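Local atomic coordinates of DltD domain-containing protein (Beauveria bassiana, PDB entry 7D78), a protein that probably acts as a thioesterase that works as a polyketide cyclase, closing medium-ring lactones, and belongs to the polyketide transferase af380 family. Residues Ala311-Glu314 with Phe315-Asn319. Numbering follows the deposited sequence.
Sequences AMTE and FIREN
With CG of Glu314 swung opposite its backbone N (chi1 -179°) and CG of Glu318 turned back beside its own N (chi1 -77°), the two extended acid chains run alongside each other, one turn apart on helix 305-319. The planes of their carboxylates are 66° apart, and Glu314 OE1 comes within 3.2 Å of Glu318 OE1, an acceptor facing an acceptor. One residue round the helix, Thr313 and Arg317 also point the same way. A bend at chi3 folds the arginine chain back, placing Arg317 NH2 3.7 Å from Thr313 CB, which approaches the guanidinium obliquely. This is packing rather than bonding: Thr313 OG1 is hydrogen-bonded to Asp310 O and to Gln78 OE1, while the backbone O of Gln78 receives a weak hydrogen bond from Arg317 NH1.

Beneath these side chains the backbone illustrates regular alpha-helical bonding, as in Ile316 N to Met312 O at 2.9 Å, and Ile316 CG1 rests 3.2 Å from that same Met312 O. Towards the C-terminal end, Phe315 O is gripped by two donors from opposite faces of its plane: Asn319 N at 3.1 Å and Asn319 ND2 at 2.8 Å. The same ND2 sits 3.2 Å above the plane of the Phe315 ring, over its centre, so ND2 bonds the carbonyl while also resting over the ring face.

Met312, Phe315 and Ile316, buried as Thr313 is, lie against strands 127-133, 259-264 and 286-291 as part of a helix flanking the central sheet of the alpha/beta hydrolase fold. Glu314, Arg317 and Glu318 are exposed. There the close carboxylate oxygens would repel if both were charged, and sharing a proton or a cation would probably ease the repulsion.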
ATOM      1  N   ALA A 311      -2.929 -28.566  17.400  1.00 29.57           N
ATOM      2  CA  ALA A 311      -3.907 -27.540  17.733  1.00 31.46           C
ATOM      3  C   ALA A 311      -4.367 -26.780  16.496  1.00 30.76           C
ATOM      4  O   ALA A 311      -5.535 -26.374  16.413  1.00 28.36           O
ATOM      5  CB  ALA A 311      -3.321 -26.577  18.758  1.00 29.00           C
ATOM      6  N   MET A 312      -3.471 -26.586  15.526  1.00 27.67           N
ATOM      7  CA  MET A 312      -3.846 -25.902  14.291  1.00 27.45           C
ATOM      8  C   MET A 312      -4.845 -26.724  13.490  1.00 24.94           C
ATOM      9  O   MET A 312      -5.898 -26.220  13.092  1.00 27.36           O
ATOM     10  CB  MET A 312      -2.603 -25.609  13.452  1.00 27.69           C
ATOM     11  CG  MET A 312      -1.610 -24.684  14.114  1.00 25.95           C
ATOM     12  SD  MET A 312      -0.063 -24.575  13.185  1.00 31.48           S
ATOM     13  CE  MET A 312       0.725 -23.299  14.114  1.00 27.22           C
ATOM     14  N   THR A 313      -4.536 -28.003  13.250  1.00 24.82           N
ATOM     15  CA  THR A 313      -5.439 -28.837  12.465  1.00 27.82           C
ATOM     16  C   THR A 313      -6.775 -29.022  13.158  1.00 29.59           C
ATOM     17  O   THR A 313      -7.803 -29.160  12.486  1.00 29.16           O
ATOM     18  CB  THR A 313      -4.812 -30.200  12.184  1.00 31.68           C
ATOM     19  OG1 THR A 313      -4.382 -30.796  13.415  1.00 33.20           O
ATOM     20  CG2 THR A 313      -3.630 -30.033  11.268  1.00 31.44           C
ATOM     21  N   GLU A 314      -6.780 -29.053  14.491  1.00 30.76           N
ATOM     22  CA  GLU A 314      -8.043 -29.129  15.213  1.00 31.79           C
ATOM     23  C   GLU A 314      -8.867 -27.868  14.980  1.00 30.17           C
ATOM     24  O   GLU A 314     -10.065 -27.945  14.684  1.00 27.83           O
ATOM     25  CB  GLU A 314      -7.790 -29.355  16.706  1.00 33.35           C
ATOM     26  CG  GLU A 314      -9.064 -29.467  17.544  1.00 44.25           C
ATOM     27  CD  GLU A 314      -8.825 -29.201  19.029  1.00 60.24           C
ATOM     28  OE1 GLU A 314      -9.751 -29.441  19.836  1.00 69.01           O
ATOM     29  OE2 GLU A 314      -7.712 -28.752  19.394  1.00 60.99           O
ATOM     30  N   PHE A 315      -8.231 -26.693  15.086  1.00 27.99           N
ATOM     31  CA  PHE A 315      -8.947 -25.437  14.857  1.00 21.55           C
ATOM     32  C   PHE A 315      -9.484 -25.361  13.431  1.00 24.13           C
ATOM     33  O   PHE A 315     -10.623 -24.939  13.207  1.00 28.42           O
ATOM     34  CB  PHE A 315      -8.030 -24.245  15.155  1.00 25.62           C
ATOM     35  CG  PHE A 315      -8.671 -22.905  14.918  1.00 25.34           C
ATOM     36  CD1 PHE A 315      -9.401 -22.287  15.923  1.00 25.43           C
ATOM     37  CD2 PHE A 315      -8.537 -22.255  13.694  1.00 29.56           C
ATOM     38  CE1 PHE A 315     -10.000 -21.053  15.715  1.00 28.56           C
ATOM     39  CE2 PHE A 315      -9.138 -21.013  13.470  1.00 21.31           C
ATOM     40  CZ  PHE A 315      -9.863 -20.411  14.481  1.00 29.12           C
ATOM     41  N   ILE A 316      -8.683 -25.770  12.452  1.00 25.48           N
ATOM     42  CA  ILE A 316      -9.141 -25.740  11.067  1.00 26.89           C
ATOM     43  C   ILE A 316     -10.290 -26.723  10.864  1.00 27.42           C
ATOM     44  O   ILE A 316     -11.313 -26.393  10.254  1.00 27.03           O
ATOM     45  CB  ILE A 316      -7.964 -26.026  10.115  1.00 26.96           C
ATOM     46  CG1 ILE A 316      -6.883 -24.957  10.295  1.00 22.09           C
ATOM     47  CG2 ILE A 316      -8.436 -26.074   8.675  1.00 28.23           C
ATOM     48  CD1 ILE A 316      -5.579 -25.239   9.560  1.00 23.54           C
ATOM     49  N   ARG A 317     -10.145 -27.942  11.397  1.00 30.49           N
ATOM     50  CA  ARG A 317     -11.200 -28.944  11.268  1.00 28.86           C
ATOM     51  C   ARG A 317     -12.514 -28.440  11.847  1.00 27.20           C
ATOM     52  O   ARG A 317     -13.582 -28.642  11.259  1.00 30.67           O
ATOM     53  CB  ARG A 317     -10.776 -30.242  11.960  1.00 35.18           C
ATOM     54  CG  ARG A 317     -10.845 -31.474  11.074  1.00 42.49           C
ATOM     55  CD  ARG A 317     -10.538 -32.753  11.854  1.00 40.85           C
ATOM     56  NE  ARG A 317      -9.147 -32.804  12.295  1.00 42.10           N
ATOM     57  CZ  ARG A 317      -8.141 -33.242  11.544  1.00 48.94           C
ATOM     58  NH1 ARG A 317      -8.365 -33.669  10.305  1.00 51.87           N
ATOM     59  NH2 ARG A 317      -6.908 -33.253  12.032  1.00 44.24           N
ATOM     60  N   GLU A 318     -12.456 -27.768  12.993  1.00 28.22           N
ATOM     61  CA  GLU A 318     -13.687 -27.332  13.642  1.00 32.12           C
ATOM     62  C   GLU A 318     -14.372 -26.227  12.850  1.00 33.30           C
ATOM     63  O   GLU A 318     -15.602 -26.208  12.742  1.00 34.33           O
ATOM     64  CB  GLU A 318     -13.394 -26.861  15.065  1.00 34.81           C
ATOM     65  CG  GLU A 318     -13.185 -27.993  16.058  1.00 48.25           C
ATOM     66  CD  GLU A 318     -13.028 -27.498  17.485  1.00 54.63           C
ATOM     67  OE1 GLU A 318     -12.187 -28.058  18.223  1.00 58.70           O
ATOM     68  OE2 GLU A 318     -13.750 -26.551  17.867  1.00 70.89           O
ATOM     69  N   ASN A 319     -13.596 -25.312  12.270  1.00 26.61           N
ATOM     70  CA  ASN A 319     -14.156 -24.099  11.686  1.00 28.31           C
ATOM     71  C   ASN A 319     -14.293 -24.133  10.169  1.00 29.53           C
ATOM     72  O   ASN A 319     -15.049 -23.330   9.618  1.00 33.77           O
ATOM     73  CB  ASN A 319     -13.301 -22.897  12.092  1.00 25.51           C
ATOM     74  CG  ASN A 319     -13.365 -22.642  13.568  1.00 29.34           C
ATOM     75  OD1 ASN A 319     -14.383 -22.178  14.065  1.00 31.43           O
ATOM     76  ND2 ASN A 319     -12.287 -22.964  14.292  1.00 26.35           N
TER